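Local coordinates for protein Vng1086c (Halobacterium sp., PDB 2GF4), which is of unknown function but binds a calcium ion, as a small, mainly helical member of the uncharacterised UPF0058 family, at residues H10-V14 against D38-S42; M13-K17 against F31-E35. All blocks are in the same frame, centred on the assembly; numbering follows the deposited sequence.

Contact 1. Residues H10-V14 against D38-S42; sequences HEQMV and DVEPS. With CA (calcium ion), chain C.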
loop_
_atom_site.group_PDB
_atom_site.type_symbol
_atom_site.label_atom_id
_atom_site.label_comp_id
_atom_site.label_asym_id
_atom_site.label_seq_id
_atom_site.Cartn_x
_atom_site.Cartn_y
_atom_site.Cartn_z
ATOM N N HIS A 10 -3.545 13.110 -12.784
ATOM C CA HIS A 10 -4.832 12.474 -12.558
ATOM C C HIS A 10 -5.451 12.054 -13.930
ATOM O O HIS A 10 -5.902 10.912 -14.046
ATOM C CB HIS A 10 -5.713 13.453 -11.804
ATOM C CG HIS A 10 -6.981 12.862 -11.274
ATOM N ND1 HIS A 10 -7.894 13.590 -10.543
ATOM C CD2 HIS A 10 -7.507 11.621 -11.397
ATOM C CE1 HIS A 10 -8.924 12.826 -10.253
ATOM N NE2 HIS A 10 -8.713 11.628 -10.754
ATOM N N GLU A 11 -5.429 12.922 -14.957
ATOM C CA GLU A 11 -5.999 12.582 -16.279
ATOM C C GLU A 11 -5.361 11.322 -16.820
ATOM O O GLU A 11 -6.078 10.435 -17.285
ATOM C CB GLU A 11 -5.756 13.719 -17.275
ATOM C CG GLU A 11 -6.864 13.907 -18.313
ATOM C CD GLU A 11 -7.207 15.383 -18.485
ATOM O OE1 GLU A 11 -8.398 15.762 -18.397
ATOM O OE2 GLU A 11 -6.262 16.177 -18.705
ATOM N N GLN A 12 -4.030 11.234 -16.773
ATOM C CA GLN A 12 -3.364 10.053 -17.297
ATOM C C GLN A 12 -3.643 8.795 -16.464
ATOM O O GLN A 12 -3.793 7.716 -17.046
ATOM C CB GLN A 12 -1.860 10.312 -17.416
ATOM C CG GLN A 12 -1.496 11.281 -18.551
ATOM C CD GLN A 12 -2.060 10.875 -19.905
ATOM O OE1 GLN A 12 -2.163 9.697 -20.232
ATOM N NE2 GLN A 12 -2.381 11.869 -20.707
HETATM N N MSE A 13 -3.720 8.903 -15.137
HETATM C CA MSE A 13 -4.011 7.724 -14.324
HETATM C C MSE A 13 -5.413 7.246 -14.647
HETATM O O MSE A 13 -5.701 6.056 -14.468
HETATM C CB MSE A 13 -3.903 8.062 -12.849
HETATM C CG MSE A 13 -2.427 8.087 -12.417
HETATM SE SE MSE A 13 -1.515 6.279 -12.694
HETATM C CE MSE A 13 -2.488 5.042 -11.353
ATOM N N VAL A 14 -6.296 8.139 -15.091
ATOM C CA VAL A 14 -7.632 7.685 -15.443
ATOM C C VAL A 14 -7.498 6.968 -16.790
ATOM O O VAL A 14 -8.222 5.984 -17.030
ATOM C CB VAL A 14 -8.580 8.850 -15.458
ATOM C CG1 VAL A 14 -9.818 8.476 -16.167
ATOM C CG2 VAL A 14 -8.916 9.175 -14.022
ATOM N N ASP A 38 -15.249 10.382 -5.643
ATOM C CA ASP A 38 -15.897 11.258 -6.607
ATOM C C ASP A 38 -15.091 12.505 -6.882
ATOM O O ASP A 38 -15.617 13.622 -6.840
ATOM C CB ASP A 38 -17.360 11.612 -6.261
ATOM C CG ASP A 38 -18.088 12.283 -7.447
ATOM O OD1 ASP A 38 -17.790 11.960 -8.610
ATOM O OD2 ASP A 38 -18.981 13.136 -7.271
ATOM N N VAL A 39 -13.796 12.325 -7.124
ATOM C CA VAL A 39 -12.943 13.450 -7.504
ATOM C C VAL A 39 -12.400 13.027 -8.859
ATOM O O VAL A 39 -11.675 12.021 -8.977
ATOM C CB VAL A 39 -11.803 13.680 -6.547
ATOM C CG1 VAL A 39 -10.854 14.677 -7.140
ATOM C CG2 VAL A 39 -12.356 14.247 -5.282
ATOM N N GLU A 40 -12.695 13.812 -9.876
ATOM C CA GLU A 40 -12.302 13.423 -11.206
ATOM C C GLU A 40 -11.428 14.451 -11.900
ATOM O O GLU A 40 -11.332 15.610 -11.499
ATOM C CB GLU A 40 -13.586 13.082 -11.969
ATOM C CG GLU A 40 -14.461 12.054 -11.205
ATOM C CD GLU A 40 -15.714 11.698 -11.950
ATOM O OE1 GLU A 40 -15.805 11.964 -13.167
ATOM O OE2 GLU A 40 -16.632 11.124 -11.348
ATOM N N PRO A 41 -10.763 14.037 -12.948
ATOM C CA PRO A 41 -9.902 14.968 -13.663
ATOM C C PRO A 41 -10.555 16.249 -14.124
ATOM O O PRO A 41 -9.902 17.303 -14.125
ATOM C CB PRO A 41 -9.392 14.140 -14.821
ATOM C CG PRO A 41 -9.522 12.805 -14.356
ATOM C CD PRO A 41 -10.733 12.707 -13.561
ATOM N N SER A 42 -11.826 16.168 -14.500
ATOM C CA SER A 42 -12.535 17.340 -15.002
ATOM C C SER A 42 -12.904 18.282 -13.879
ATOM O O SER A 42 -13.270 19.436 -14.143
ATOM C CB SER A 42 -13.785 16.898 -15.763
ATOM O OG SER A 42 -14.729 16.316 -14.862
HETATM CA CA CA C . -17.785 9.821 -9.814
HETATM O O HOH W 1 -18.378 8.671 -7.651
HETATM O O HOH W 2 -15.438 8.980 -9.389
HETATM O O HOH W 3 -18.004 7.579 -11.187
#

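Contact 2. Residues M13-K17 against F31-E35; sequences MVNIK and FAAYE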
loop_
_atom_site.group_PDB
_atom_site.type_symbol
_atom_site.label_atom_id
_atom_site.label_comp_id
_atom_site.label_asym_id
_atom_site.label_seq_id
_atom_site.Cartn_x
_atom_site.Cartn_y
_atom_site.Cartn_z
HETATM N N MSE A 13 -3.720 8.903 -15.137
HETATM C CA MSE A 13 -4.011 7.724 -14.324
HETATM C C MSE A 13 -5.413 7.246 -14.647
HETATM O O MSE A 13 -5.701 6.056 -14.468
HETATM C CB MSE A 13 -3.903 8.062 -12.849
HETATM C CG MSE A 13 -2.427 8.087 -12.417
HETATM SE SE MSE A 13 -1.515 6.279 -12.694
HETATM C CE MSE A 13 -2.488 5.042 -11.353
ATOM N N VAL A 14 -6.296 8.139 -15.091
ATOM C CA VAL A 14 -7.632 7.685 -15.443
ATOM C C VAL A 14 -7.498 6.968 -16.790
ATOM O O VAL A 14 -8.222 5.984 -17.030
ATOM C CB VAL A 14 -8.580 8.850 -15.458
ATOM C CG1 VAL A 14 -9.818 8.476 -16.167
ATOM C CG2 VAL A 14 -8.916 9.175 -14.022
ATOM N N ASN A 15 -6.593 7.429 -17.664
ATOM C CA ASN A 15 -6.365 6.684 -18.910
ATOM C C ASN A 15 -5.851 5.281 -18.519
ATOM O O ASN A 15 -6.264 4.316 -19.153
ATOM C CB ASN A 15 -5.342 7.382 -19.785
ATOM C CG ASN A 15 -5.912 8.617 -20.452
ATOM O OD1 ASN A 15 -5.196 9.396 -21.053
ATOM N ND2 ASN A 15 -7.236 8.794 -20.337
ATOM N N ILE A 16 -4.979 5.134 -17.507
ATOM C CA ILE A 16 -4.493 3.802 -17.107
ATOM C C ILE A 16 -5.706 2.951 -16.662
ATOM O O ILE A 16 -5.871 1.815 -17.125
ATOM C CB ILE A 16 -3.480 3.942 -15.945
ATOM C CG1 ILE A 16 -2.203 4.642 -16.423
ATOM C CG2 ILE A 16 -3.138 2.607 -15.419
ATOM C CD1 ILE A 16 -1.368 3.830 -17.236
ATOM N N LYS A 17 -6.540 3.489 -15.768
ATOM C CA LYS A 17 -7.725 2.791 -15.292
ATOM C C LYS A 17 -8.595 2.290 -16.426
ATOM O O LYS A 17 -9.025 1.141 -16.389
ATOM C CB LYS A 17 -8.564 3.726 -14.461
ATOM C CG LYS A 17 -9.857 3.073 -14.146
ATOM C CD LYS A 17 -10.384 3.570 -12.884
ATOM C CE LYS A 17 -11.138 4.792 -13.143
ATOM N NZ LYS A 17 -12.247 4.552 -14.066
ATOM N N PHE A 31 -11.343 -0.399 -8.805
ATOM C CA PHE A 31 -11.203 0.984 -8.419
ATOM C C PHE A 31 -12.373 1.491 -7.636
ATOM O O PHE A 31 -12.648 2.692 -7.668
ATOM C CB PHE A 31 -10.971 1.815 -9.667
ATOM C CG PHE A 31 -9.750 1.405 -10.410
ATOM C CD1 PHE A 31 -9.813 0.473 -11.424
ATOM C CD2 PHE A 31 -8.523 1.944 -10.084
ATOM C CE1 PHE A 31 -8.685 0.096 -12.084
ATOM C CE2 PHE A 31 -7.402 1.557 -10.751
ATOM C CZ PHE A 31 -7.485 0.640 -11.748
ATOM N N ALA A 32 -13.028 0.639 -6.888
ATOM C CA ALA A 32 -14.182 1.144 -6.184
ATOM C C ALA A 32 -13.908 2.185 -5.135
ATOM O O ALA A 32 -14.789 3.005 -4.880
ATOM C CB ALA A 32 -14.927 0.047 -5.627
ATOM N N ALA A 33 -12.724 2.200 -4.538
ATOM C CA ALA A 33 -12.461 3.259 -3.579
ATOM C C ALA A 33 -12.262 4.599 -4.297
ATOM O O ALA A 33 -12.698 5.624 -3.766
ATOM C CB ALA A 33 -11.287 2.945 -2.834
ATOM N N TYR A 34 -11.591 4.622 -5.452
ATOM C CA TYR A 34 -11.431 5.881 -6.169
ATOM C C TYR A 34 -12.823 6.420 -6.518
ATOM O O TYR A 34 -13.040 7.611 -6.355
ATOM C CB TYR A 34 -10.634 5.661 -7.446
ATOM C CG TYR A 34 -10.710 6.796 -8.421
ATOM C CD1 TYR A 34 -9.923 7.931 -8.266
ATOM C CD2 TYR A 34 -11.538 6.709 -9.531
ATOM C CE1 TYR A 34 -9.956 8.926 -9.187
ATOM C CE2 TYR A 34 -11.581 7.704 -10.448
ATOM C CZ TYR A 34 -10.783 8.798 -10.266
ATOM O OH TYR A 34 -10.832 9.814 -11.167
ATOM N N GLU A 35 -13.762 5.583 -6.967
ATOM C CA GLU A 35 -15.084 6.103 -7.323
ATOM C C GLU A 35 -15.837 6.661 -6.116
ATOM O O GLU A 35 -16.635 7.576 -6.281
ATOM C CB GLU A 35 -15.888 5.012 -8.016
ATOM C CG GLU A 35 -15.160 4.385 -9.209
ATOM C CD GLU A 35 -15.202 5.247 -10.442
ATOM O OE1 GLU A 35 -15.998 6.205 -10.463
ATOM O OE2 GLU A 35 -14.466 4.988 -11.424
#

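Contact 1. Residues H10-V14 against D38-S42
Pro-41 sits over one face of the His-10 imidazole, its ring somewhat tilted against it, and this pair accounts for most of the surface the two segments bury. CG of Pro-41 stands 3.8 Å from the centroid of the His-10 ring, 13° off the ring normal, a CH-pi contact. Pro-41 CD lies above NE2 of His-10 at 3.6 Å. Proline suits the place because its closed ring offers a compact, rather rigid apolar patch without a backbone N-H that would need a partner.

The imidazole reaches the loop because CG of His-10 is anti to the backbone N (chi1 -169°), which carries the ring out from helix 3-21. Its edge meets the carbonyl of Val-39, with CE1 of His-10 3.1 Å from Val-39 O. NE2 is also near that oxygen but badly angled for a hydrogen bond; it pairs instead with Tyr-34 OH, while ND1 bonds to ND1 of His-51 on helix 48-71. With both nitrogens engaged, the rotation of this buried ring is well fixed, and histidine can serve as a flat surface and a two-ended polar link at once.

Val-14, one turn along the helix, sets CG2 3.7 Å from CG of Pro-41, so the proline is met by a ring and a branched side chain together. Close by, CB of Pro-41 packs 4.0 Å from CA of Glu-11.

Just before Pro-41 in the same loop, Asp-38 OD1 and Glu-40 OE2 bind a calcium ion at 2.5 Å and 2.3 Å respectively. Two monodentate carboxylates and three waters make up the ligands seen around the ion, a calcium site with few protein ligands in the loop after helix 32-37, which Pro-41 packs on helix 3-21.

Contact 2. Residues M13-K17 against F31-E35
Lys-17 reaches from helix 3-21 across the ring of Phe-31, running past it in the opposite direction. From CB the chain leaves with CG anti to the backbone N (chi1 172°), which aims it at helix 32-37. CG of Lys-17 lies over the CD1-CE1 side of the Phe-31 ring, 3.8 Å from Phe-31 CD1. CD of Lys-17 comes closer to the plane, over the ring near Phe-31 CG, 3.6 Å from the ring centroid of Phe-31 and 22° off the normal, a CH-pi contact made by a methylene group. The flat aromatic face suits a long aliphatic chain, and lysine supplies one while keeping its charge for the far end.

Between these segments the short helix 32-37, with Phe-31 at its N-cap position, meets the N-terminal helix through side chains. Both pack on helix 48-71 in an all-helical core, where Phe-31 touches Ala-61 and both Tyr-34 and Met-13 touch Leu-58.

Beyond CD the lysine bends, at chi3 86° and again at chi4. Lys-17 CE lies obliquely to the Tyr-34 ring, 4.0 Å from Tyr-34 CE2. The turn swings Lys-17 NZ to 3.5 Å from Glu-35 OE2, a salt bridge with a weak hydrogen bond. Glutamate fits because its own bend at chi2 brings the carboxylate back to the lysine. About one turn nearer the N-terminus, CG2 of Val-14 stands 3.5 Å from OH of Tyr-34, a hydroxyl also hydrogen-bonded to His-10.

Overall arrangement
Tyr-34 joins the two contacts, whose centres lie about 8 Å apart. Although it belongs to contact 2, its OH enters contact 1, lying 2.8 Å from His-10 NE2 and 3.2 Å from Val-39 O, both probable hydrogen bonds. Successive turns of helix 3-21 receive first the loop 38-42 and then helix 32-37, with Val-14 taking part in both. The calcium ion belongs to contact 1, bound by Asp-38 and Glu-40; the nearest side-chain atom of Glu-35 in contact 2 is about 4 Å from the ion, near but not a ligand. Met-13, common to both segments of the helix, packs on Leu-62 of the second subunit.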